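Local atomic coordinates of glycoside hydrolase (Streptococcus pneumoniae serotype 4, PDB entry 6ORH), a protein that probably hydrolyses alpha-L-fucosidic bonds, releasing fucose as a glycoside hydrolase of family 29 and so contributing to the degradation of host-derived carbohydrate antigens. Residues L73-H78 with V82-A87; D377-R382 with I429-T434; L294-N299 with E310-F315. The protein carries 2 engineered substitutions. All coordinates share one frame; numbering follows the deposited sequence.

All three contacts are buried, but they serve different parts of the fold. Contacts 1 and 3 belong to the TIM-barrel domain and involve the same sheet, with centres about 22 Å apart: contact 1 lies where strand 70-74 runs out into the fucose pocket, contact 3 where strand 292-295 meets helix 306-322. Contact 2 is the inside of the beta-sandwich domain, its centre about 46 Å from that of contact 1. Chemistry follows place. At the strand end a backbone hydrogen bond joins aliphatic packing, and the same segment carries two histidines that bind the sugar, whereas across the sandwich and between strand and helix the contacts are made by branched aliphatic side chains.

Contact 1 (L73-H78 with V82-A87); sequences LVVKHH and VLYPTA. With FUC (alpha-L-fucopyranose), chain C.
Leu83 lies against the end of the neighbouring strand, meeting Val75 and Val74 at their carbonyl oxygens. Its backbone N donates to Val75 O at 2.9 Å. The side chain then follows the same carbonyl. Leu83 CB lies 3.6 Å from Val75 O and CG hardly farther, because a chi1 of -64° keeps CG beside the backbone N that makes the hydrogen bond. CD1 carries the path on to the previous peptide, 3.4 Å from Val74 O. Leucine is long enough to run along both carbonyls, and its apolar side chain also packs on Leu105. Beside it, Val82 CG2 rests 3.9 Å from Lys76 CG, against the aliphatic part of a lysine whose NZ forms a salt bridge with Asp128. Val75 CG2 comes obliquely to Tyr84 CE1, and Tyr84 sends its OH to Glu152.

Past a corner at Val75 the chain enters the fucose pocket. His78 NE2 is 2.8 Å from fucose O2, a nearly straight bond at 170°, with the hydroxyl at the ring edge and in its plane. His77 NE2 reaches O4 at 3.1 Å and makes a weak, bent bond to O3. His77 CE1 lies over one face of the His78 ring, toward its rim. Placing ligand-binding residues just after a barrel strand is characteristic of the TIM-barrel fold. Strand 70-74 runs parallel to strand 119-124, whose Val122 and Leu124 meet Val75 and Lys76; helix 105-116 supplies the leucine that Leu83 packs on, and helix 139-154 packs Tyr145 and Gln149 against Val82.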
loop_
_atom_site.group_PDB
_atom_site.type_symbol
_atom_site.label_atom_id
_atom_site.label_comp_id
_atom_site.label_asym_id
_atom_site.label_seq_id
_atom_site.Cartn_x
_atom_site.Cartn_y
_atom_site.Cartn_z
ATOM N N LEU A 73 7.339 -12.374 -26.013
ATOM C CA LEU A 73 6.862 -13.692 -26.410
ATOM C C LEU A 73 7.707 -14.773 -25.742
ATOM O O LEU A 73 8.937 -14.841 -25.916
ATOM C CB LEU A 73 7.040 -13.809 -27.939
ATOM C CG LEU A 73 6.563 -15.141 -28.532
ATOM C CD1 LEU A 73 5.045 -15.303 -28.323
ATOM C CD2 LEU A 73 6.853 -15.154 -30.046
ATOM N N VAL A 74 7.012 -15.716 -25.082
ATOM C CA VAL A 74 7.674 -16.946 -24.662
ATOM C C VAL A 74 7.973 -17.796 -25.895
ATOM O O VAL A 74 7.052 -18.178 -26.624
ATOM C CB VAL A 74 6.795 -17.705 -23.656
ATOM C CG1 VAL A 74 7.349 -19.112 -23.374
ATOM C CG2 VAL A 74 6.690 -16.894 -22.370
ATOM N N VAL A 75 9.257 -18.095 -26.121
ATOM C CA VAL A 75 9.597 -18.993 -27.225
ATOM C C VAL A 75 10.127 -20.325 -26.710
ATOM O O VAL A 75 10.278 -21.270 -27.496
ATOM C CB VAL A 75 10.555 -18.369 -28.257
ATOM C CG1 VAL A 75 9.950 -17.110 -28.855
ATOM C CG2 VAL A 75 11.936 -18.115 -27.698
ATOM N N LYS A 76 10.440 -20.387 -25.415
ATOM C CA LYS A 76 10.751 -21.652 -24.768
ATOM C C LYS A 76 10.468 -21.497 -23.281
ATOM O O LYS A 76 11.108 -20.672 -22.614
ATOM C CB LYS A 76 12.223 -22.045 -24.934
ATOM C CG LYS A 76 12.508 -23.490 -24.510
ATOM C CD LYS A 76 13.997 -23.755 -24.299
ATOM C CE LYS A 76 14.504 -23.115 -23.015
ATOM N NZ LYS A 76 15.913 -23.491 -22.719
ATOM N N HIS A 77 9.489 -22.259 -22.775
ATOM C CA HIS A 77 9.220 -22.206 -21.338
ATOM C C HIS A 77 10.075 -23.260 -20.636
ATOM O O HIS A 77 10.952 -23.840 -21.256
ATOM C CB HIS A 77 7.701 -22.326 -21.091
ATOM C CG HIS A 77 7.292 -21.754 -19.774
ATOM N ND1 HIS A 77 7.036 -22.571 -18.679
ATOM C CD2 HIS A 77 7.100 -20.484 -19.354
ATOM C CE1 HIS A 77 6.710 -21.819 -17.647
ATOM N NE2 HIS A 77 6.741 -20.541 -18.025
ATOM N N HIS A 78 9.817 -23.508 -19.341
ATOM C CA HIS A 78 10.681 -24.422 -18.589
ATOM C C HIS A 78 10.656 -25.841 -19.171
ATOM O O HIS A 78 11.617 -26.587 -19.030
ATOM C CB HIS A 78 10.203 -24.514 -17.128
ATOM C CG HIS A 78 10.026 -23.215 -16.407
ATOM N ND1 HIS A 78 10.895 -22.125 -16.554
ATOM C CD2 HIS A 78 9.123 -22.847 -15.470
ATOM C CE1 HIS A 78 10.489 -21.139 -15.755
ATOM N NE2 HIS A 78 9.403 -21.549 -15.073
ATOM N N VAL A 82 10.706 -25.658 -28.026
ATOM C CA VAL A 82 11.100 -24.424 -28.689
ATOM C C VAL A 82 10.083 -24.087 -29.781
ATOM O O VAL A 82 9.715 -24.955 -30.567
ATOM C CB VAL A 82 12.545 -24.554 -29.196
ATOM C CG1 VAL A 82 13.007 -23.265 -29.857
ATOM C CG2 VAL A 82 13.494 -24.927 -28.048
ATOM N N LEU A 83 9.602 -22.833 -29.834
ATOM C CA LEU A 83 8.449 -22.487 -30.663
ATOM C C LEU A 83 8.890 -21.833 -31.983
ATOM O O LEU A 83 8.081 -21.214 -32.687
ATOM C CB LEU A 83 7.524 -21.570 -29.847
ATOM C CG LEU A 83 6.929 -22.241 -28.604
ATOM C CD1 LEU A 83 6.123 -21.227 -27.813
ATOM C CD2 LEU A 83 6.021 -23.407 -29.002
ATOM N N TYR A 84 10.188 -21.946 -32.294
ATOM C CA TYR A 84 10.703 -21.577 -33.609
ATOM C C TYR A 84 11.602 -22.732 -34.036
ATOM O O TYR A 84 12.058 -23.500 -33.197
ATOM C CB TYR A 84 11.427 -20.223 -33.586
ATOM C CG TYR A 84 12.776 -20.224 -32.906
ATOM C CD1 TYR A 84 12.884 -20.100 -31.522
ATOM C CD2 TYR A 84 13.958 -20.392 -33.636
ATOM C CE1 TYR A 84 14.127 -20.117 -30.901
ATOM C CE2 TYR A 84 15.203 -20.418 -33.021
ATOM C CZ TYR A 84 15.289 -20.298 -31.641
ATOM O OH TYR A 84 16.518 -20.362 -31.040
ATOM N N PRO A 85 11.856 -22.917 -35.350
ATOM C CA PRO A 85 12.671 -24.037 -35.834
ATOM C C PRO A 85 14.179 -23.924 -35.619
ATOM O O PRO A 85 14.983 -23.816 -36.551
ATOM C CB PRO A 85 12.208 -24.116 -37.303
ATOM C CG PRO A 85 11.962 -22.690 -37.656
ATOM C CD PRO A 85 11.271 -22.111 -36.433
ATOM N N THR A 86 14.566 -23.956 -34.348
ATOM C CA THR A 86 15.961 -23.874 -33.966
ATOM C C THR A 86 16.766 -25.008 -34.611
ATOM O O THR A 86 16.254 -26.110 -34.813
ATOM C CB THR A 86 16.078 -23.974 -32.434
ATOM O OG1 THR A 86 17.441 -23.923 -32.036
ATOM C CG2 THR A 86 15.374 -25.176 -31.827
ATOM N N ALA A 87 18.047 -24.712 -34.855
ATOM C CA ALA A 87 18.966 -25.725 -35.357
ATOM C C ALA A 87 19.453 -26.629 -34.222
ATOM O O ALA A 87 20.132 -27.631 -34.485
ATOM C CB ALA A 87 20.144 -25.057 -36.033
HETATM C C1 FUC C . 7.792 -17.830 -13.145
HETATM C C2 FUC C . 7.557 -19.002 -14.081
HETATM C C3 FUC C . 6.118 -18.914 -14.578
HETATM C C4 FUC C . 5.935 -17.645 -15.418
HETATM C C5 FUC C . 6.313 -16.433 -14.531
HETATM C C6 FUC C . 6.343 -15.135 -15.317
HETATM O O2 FUC C . 7.746 -20.204 -13.313
HETATM O O3 FUC C . 5.823 -20.082 -15.364
HETATM O O4 FUC C . 6.767 -17.746 -16.607
HETATM O O5 FUC C . 7.637 -16.606 -13.884
#

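Contact 2 (D377-R382 with I429-T434); sequences DVIELR and IRVVIT
Strand 378-382, bearing Ile379 and Leu381, crosses strand 429-434, bearing Val431, at -41° with the axes 10.7 Å apart, the spacing of two sheets laid face to face. Val431 stands between the two side chains opposite. Its CG2 meets Ile379 CD1 at 3.6 Å, the two side chains crossing at a slant. Ile379 gets there by extending fully: CG1 is anti to the backbone N (chi1 -170°), which thrusts CD1 across the gap. Leu381 and Val431 meet tip to tip, Leu381 CD1 lying 4.2 Å from Val431 CG1. Ile429 CG2 approaches the isoleucine methyl more loosely, 4.5 Å from Ile379 CD1.

Alternation along the first strand sends Glu380 and Arg382 to its other face, where Arg382 NE forms a salt bridge with Glu380 OE2 (2.7 Å). Glu380 also pairs with Lys444. On the second strand Arg430 turns away from the interface, to Glu367 and to Glu176 of the second subunit.

This is the core of the beta-sandwich expected of an F5/8 type C domain. The beta-branched Ile379, Ile429 and Val431 suit strands, Leu381 adds a longer apolar reach, and with purely apolar contacts between them, the two segments are joined by dispersion and by exclusion of water.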
loop_
_atom_site.group_PDB
_atom_site.type_symbol
_atom_site.label_atom_id
_atom_site.label_comp_id
_atom_site.label_asym_id
_atom_site.label_seq_id
_atom_site.Cartn_x
_atom_site.Cartn_y
_atom_site.Cartn_z
ATOM N N ASP A 377 -9.672 13.610 -8.412
ATOM C CA ASP A 377 -9.357 12.600 -7.420
ATOM C C ASP A 377 -8.007 11.950 -7.724
ATOM O O ASP A 377 -7.677 10.954 -7.085
ATOM C CB ASP A 377 -10.440 11.524 -7.281
ATOM C CG ASP A 377 -10.801 10.778 -8.565
ATOM O OD1 ASP A 377 -10.298 11.139 -9.658
ATOM O OD2 ASP A 377 -11.656 9.891 -8.468
ATOM N N VAL A 378 -7.264 12.510 -8.688
ATOM C CA VAL A 378 -5.930 11.999 -9.000
ATOM C C VAL A 378 -4.971 13.163 -9.196
ATOM O O VAL A 378 -5.237 14.075 -9.976
ATOM C CB VAL A 378 -5.903 11.112 -10.258
ATOM C CG1 VAL A 378 -4.493 10.516 -10.436
ATOM C CG2 VAL A 378 -6.934 9.999 -10.189
ATOM N N ILE A 379 -3.792 13.087 -8.558
ATOM C CA ILE A 379 -2.702 13.993 -8.895
ATOM C C ILE A 379 -1.563 13.185 -9.535
ATOM O O ILE A 379 -1.319 12.066 -9.114
ATOM C CB ILE A 379 -2.233 14.828 -7.677
ATOM C CG1 ILE A 379 -1.271 15.944 -8.103
ATOM C CG2 ILE A 379 -1.629 13.914 -6.597
ATOM C CD1 ILE A 379 -0.907 16.981 -7.029
ATOM N N GLU A 380 -0.945 13.732 -10.591
ATOM C CA GLU A 380 0.240 13.129 -11.213
ATOM C C GLU A 380 1.436 14.063 -11.029
ATOM O O GLU A 380 1.350 15.276 -11.264
ATOM C CB GLU A 380 -0.021 12.868 -12.708
ATOM C CG GLU A 380 1.252 12.398 -13.448
ATOM C CD GLU A 380 1.037 12.234 -14.948
ATOM O OE1 GLU A 380 -0.093 11.921 -15.347
ATOM O OE2 GLU A 380 2.018 12.406 -15.713
ATOM N N LEU A 381 2.586 13.506 -10.596
ATOM C CA LEU A 381 3.837 14.240 -10.477
ATOM C C LEU A 381 4.877 13.467 -11.292
ATOM O O LEU A 381 4.812 12.228 -11.328
ATOM C CB LEU A 381 4.272 14.243 -9.001
ATOM C CG LEU A 381 3.281 14.795 -7.968
ATOM C CD1 LEU A 381 3.874 14.667 -6.561
ATOM C CD2 LEU A 381 2.933 16.245 -8.260
ATOM N N ARG A 382 5.851 14.157 -11.883
ATOM C CA ARG A 382 6.952 13.468 -12.570
ATOM C C ARG A 382 8.284 14.135 -12.243
ATOM O O ARG A 382 8.424 15.368 -12.263
ATOM C CB ARG A 382 6.807 13.533 -14.095
ATOM C CG ARG A 382 5.556 12.852 -14.629
ATOM C CD ARG A 382 5.719 12.610 -16.129
ATOM N NE ARG A 382 4.498 12.087 -16.718
ATOM C CZ ARG A 382 4.452 11.576 -17.951
ATOM N NH1 ARG A 382 5.565 11.522 -18.668
ATOM N NH2 ARG A 382 3.316 11.119 -18.447
ATOM N N ILE A 429 -4.346 23.889 -4.459
ATOM C CA ILE A 429 -3.691 22.635 -4.096
ATOM C C ILE A 429 -2.259 22.944 -3.682
ATOM O O ILE A 429 -1.622 23.805 -4.285
ATOM C CB ILE A 429 -3.722 21.661 -5.305
ATOM C CG1 ILE A 429 -5.145 21.361 -5.801
ATOM C CG2 ILE A 429 -2.960 20.379 -4.992
ATOM C CD1 ILE A 429 -5.633 22.337 -6.875
ATOM N N ARG A 430 -1.720 22.220 -2.679
ATOM C CA ARG A 430 -0.308 22.346 -2.348
ATOM C C ARG A 430 0.364 20.990 -2.529
ATOM O O ARG A 430 -0.190 19.966 -2.112
ATOM C CB ARG A 430 -0.078 22.794 -0.900
ATOM C CG ARG A 430 -0.353 24.283 -0.700
ATOM C CD ARG A 430 -0.573 24.686 0.744
ATOM N NE ARG A 430 -0.722 26.151 0.752
ATOM C CZ ARG A 430 -0.914 26.890 1.848
ATOM N NH1 ARG A 430 -0.947 26.333 3.051
ATOM N NH2 ARG A 430 -1.045 28.202 1.735
ATOM N N VAL A 431 1.516 21.025 -3.204
ATOM C CA VAL A 431 2.410 19.874 -3.273
ATOM C C VAL A 431 3.606 20.220 -2.394
ATOM O O VAL A 431 4.305 21.223 -2.615
ATOM C CB VAL A 431 2.803 19.543 -4.728
ATOM C CG1 VAL A 431 3.867 18.439 -4.795
ATOM C CG2 VAL A 431 1.563 19.078 -5.490
ATOM N N VAL A 432 3.864 19.366 -1.385
ATOM C CA VAL A 432 4.914 19.665 -0.428
ATOM C C VAL A 432 5.939 18.539 -0.479
ATOM O O VAL A 432 5.614 17.404 -0.125
ATOM C CB VAL A 432 4.372 19.868 0.998
ATOM C CG1 VAL A 432 5.477 20.301 1.959
ATOM C CG2 VAL A 432 3.224 20.876 1.044
ATOM N N ILE A 433 7.173 18.902 -0.843
ATOM C CA ILE A 433 8.304 17.974 -0.869
ATOM C C ILE A 433 9.013 18.069 0.485
ATOM O O ILE A 433 9.565 19.116 0.817
ATOM C CB ILE A 433 9.253 18.251 -2.052
ATOM C CG1 ILE A 433 8.517 18.139 -3.397
ATOM C CG2 ILE A 433 10.479 17.333 -1.997
ATOM C CD1 ILE A 433 9.340 18.605 -4.567
ATOM N N THR A 434 9.091 16.946 1.222
ATOM C CA THR A 434 9.555 16.973 2.610
ATOM C C THR A 434 10.894 16.261 2.794
ATOM O O THR A 434 11.610 16.483 3.780
ATOM C CB THR A 434 8.482 16.474 3.587
ATOM O OG1 THR A 434 8.229 15.074 3.349
ATOM C CG2 THR A 434 7.204 17.278 3.485
#

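Contact 3 (L294-N299 with E310-F315); sequences LNIPPN and ERLYEF
Leu312 has the most surface buried here, and it lodges against Ile296 and Leu294. From helix 306-322 its CG, anti to its own carbonyl carbon, carries both methyls toward the strand end. Ile296 reaches to meet it tip to tip: CD1 of Ile296 lies 3.7 Å from Leu312 CD2 and 3.9 Å from Leu312 CD1, so that one methyl rests against both prongs of the leucine. A bent Ile296 chain (chi2 -69°) turns CD1 to that position, while its CG1 stays 4.1 Å from Leu312 CD1. Leu294 comes in differently. It slides past Leu312 in the opposite direction, and its CD2 touches Leu312 CD2 at 3.9 Å. A leucine fits the helix position because its fork sets two methyls against Ile296 while one of them, CD2, also reaches Leu294.

Strand 292-295 is the last of the TIM barrel and pairs in parallel with strand 23-27, the first, thereby closing the ring; helix 306-322 packs on the outside, as the helices of such a barrel do. Leu294 and Ile296 point to this helix layer. Asn295, between them, faces the other way, where a polar amide has work to do: its OD1 binds His28 ND1, and His28 in turn holds the fucose through NE2, making Asn295 a second-shell residue of the sugar site.

Phe315, about one turn further along the helix, lies at the margin of this packing and touches Leu275 of helix 275-284. Toward the more exposed side, Arg311 NE forms a nearly straight (165°) bond to Glu314 OE1 at 2.9 Å, a salt bridge within the helix, from residue i to i+3, in which NE approaches OE1 from above the carboxylate plane.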
loop_
_atom_site.group_PDB
_atom_site.type_symbol
_atom_site.label_atom_id
_atom_site.label_comp_id
_atom_site.label_asym_id
_atom_site.label_seq_id
_atom_site.Cartn_x
_atom_site.Cartn_y
_atom_site.Cartn_z
ATOM N N LEU A 294 1.595 -7.126 -18.713
ATOM C CA LEU A 294 0.360 -7.873 -18.494
ATOM C C LEU A 294 0.322 -9.060 -19.445
ATOM O O LEU A 294 0.427 -8.878 -20.644
ATOM C CB LEU A 294 -0.842 -6.955 -18.738
ATOM C CG LEU A 294 -2.210 -7.604 -18.514
ATOM C CD1 LEU A 294 -2.426 -7.961 -17.038
ATOM C CD2 LEU A 294 -3.308 -6.649 -19.014
ATOM N N ASN A 295 0.188 -10.258 -18.881
ATOM C CA ASN A 295 0.195 -11.494 -19.660
ATOM C C ASN A 295 -1.205 -11.844 -20.164
ATOM O O ASN A 295 -2.152 -11.867 -19.384
ATOM C CB ASN A 295 0.715 -12.668 -18.828
ATOM C CG ASN A 295 0.566 -13.995 -19.544
ATOM O OD1 ASN A 295 1.365 -14.344 -20.434
ATOM N ND2 ASN A 295 -0.420 -14.785 -19.124
ATOM N N ILE A 296 -1.310 -12.121 -21.477
ATOM C CA ILE A 296 -2.570 -12.503 -22.120
ATOM C C ILE A 296 -2.287 -13.827 -22.828
ATOM O O ILE A 296 -1.509 -13.837 -23.791
ATOM C CB ILE A 296 -3.038 -11.477 -23.180
ATOM C CG1 ILE A 296 -2.874 -10.017 -22.739
ATOM C CG2 ILE A 296 -4.464 -11.822 -23.627
ATOM C CD1 ILE A 296 -3.815 -9.657 -21.651
ATOM N N PRO A 297 -2.848 -14.964 -22.347
ATOM C CA PRO A 297 -2.506 -16.283 -22.889
ATOM C C PRO A 297 -3.455 -16.750 -23.982
ATOM O O PRO A 297 -4.648 -16.912 -23.762
ATOM C CB PRO A 297 -2.653 -17.197 -21.675
ATOM C CG PRO A 297 -3.761 -16.538 -20.865
ATOM C CD PRO A 297 -3.683 -15.043 -21.131
ATOM N N PRO A 298 -2.951 -16.981 -25.213
ATOM C CA PRO A 298 -3.801 -17.562 -26.254
ATOM C C PRO A 298 -4.280 -18.954 -25.842
ATOM O O PRO A 298 -3.611 -19.690 -25.098
ATOM C CB PRO A 298 -2.823 -17.682 -27.441
ATOM C CG PRO A 298 -1.793 -16.601 -27.178
ATOM C CD PRO A 298 -1.584 -16.685 -25.677
ATOM N N ASN A 299 -5.451 -19.321 -26.396
ATOM C CA ASN A 299 -6.144 -20.567 -26.102
ATOM C C ASN A 299 -5.633 -21.681 -27.015
ATOM O O ASN A 299 -4.672 -21.502 -27.753
ATOM C CB ASN A 299 -7.671 -20.373 -26.171
ATOM C CG ASN A 299 -8.164 -20.049 -27.571
ATOM O OD1 ASN A 299 -7.462 -20.297 -28.556
ATOM N ND2 ASN A 299 -9.338 -19.448 -27.670
ATOM N N GLU A 310 -12.283 -8.316 -24.718
ATOM C CA GLU A 310 -13.233 -7.298 -24.298
ATOM C C GLU A 310 -12.641 -6.477 -23.144
ATOM O O GLU A 310 -12.729 -5.244 -23.152
ATOM C CB GLU A 310 -14.535 -7.998 -23.896
ATOM C CG GLU A 310 -15.624 -7.042 -23.476
ATOM C CD GLU A 310 -16.945 -7.787 -23.513
ATOM O OE1 GLU A 310 -17.725 -7.526 -24.466
ATOM O OE2 GLU A 310 -17.160 -8.674 -22.634
ATOM N N ARG A 311 -12.004 -7.186 -22.212
ATOM C CA ARG A 311 -11.457 -6.586 -21.000
ATOM C C ARG A 311 -10.299 -5.641 -21.346
ATOM O O ARG A 311 -10.162 -4.565 -20.757
ATOM C CB ARG A 311 -11.079 -7.720 -20.043
ATOM C CG ARG A 311 -10.573 -7.282 -18.677
ATOM C CD ARG A 311 -11.566 -6.451 -17.877
ATOM N NE ARG A 311 -12.989 -6.740 -18.049
ATOM C CZ ARG A 311 -13.647 -7.774 -17.544
ATOM N NH1 ARG A 311 -13.022 -8.717 -16.862
ATOM N NH2 ARG A 311 -14.954 -7.871 -17.754
ATOM N N LEU A 312 -9.476 -6.008 -22.345
ATOM C CA LEU A 312 -8.413 -5.094 -22.745
ATOM C C LEU A 312 -8.940 -3.789 -23.347
ATOM O O LEU A 312 -8.360 -2.733 -23.112
ATOM C CB LEU A 312 -7.454 -5.798 -23.718
ATOM C CG LEU A 312 -6.662 -6.968 -23.156
ATOM C CD1 LEU A 312 -5.795 -7.536 -24.268
ATOM C CD2 LEU A 312 -5.803 -6.496 -21.980
ATOM N N TYR A 313 -10.017 -3.857 -24.166
ATOM C CA TYR A 313 -10.597 -2.639 -24.704
ATOM C C TYR A 313 -11.206 -1.804 -23.568
ATOM O O TYR A 313 -11.054 -0.592 -23.574
ATOM C CB TYR A 313 -11.636 -2.956 -25.792
ATOM C CG TYR A 313 -11.016 -3.318 -27.123
ATOM C CD1 TYR A 313 -10.564 -2.340 -27.998
ATOM C CD2 TYR A 313 -10.831 -4.651 -27.464
ATOM C CE1 TYR A 313 -9.970 -2.675 -29.207
ATOM C CE2 TYR A 313 -10.231 -5.005 -28.666
ATOM C CZ TYR A 313 -9.790 -4.017 -29.522
ATOM O OH TYR A 313 -9.170 -4.374 -30.691
ATOM N N GLU A 314 -11.805 -2.475 -22.591
ATOM C CA GLU A 314 -12.435 -1.761 -21.477
ATOM C C GLU A 314 -11.344 -1.036 -20.684
ATOM O O GLU A 314 -11.533 0.094 -20.255
ATOM C CB GLU A 314 -13.134 -2.730 -20.527
ATOM C CG GLU A 314 -14.454 -3.241 -21.095
ATOM C CD GLU A 314 -15.153 -4.304 -20.271
ATOM O OE1 GLU A 314 -14.634 -4.671 -19.200
ATOM O OE2 GLU A 314 -16.226 -4.785 -20.715
ATOM N N PHE A 315 -10.183 -1.684 -20.550
ATOM C CA PHE A 315 -9.086 -1.100 -19.780
ATOM C C PHE A 315 -8.520 0.108 -20.528
ATOM O O PHE A 315 -8.219 1.153 -19.944
ATOM C CB PHE A 315 -8.071 -2.214 -19.473
ATOM C CG PHE A 315 -6.827 -1.882 -18.675
ATOM C CD1 PHE A 315 -6.843 -0.929 -17.669
ATOM C CD2 PHE A 315 -5.682 -2.650 -18.851
ATOM C CE1 PHE A 315 -5.696 -0.656 -16.928
ATOM C CE2 PHE A 315 -4.544 -2.413 -18.078
ATOM C CZ PHE A 315 -4.548 -1.410 -17.125
#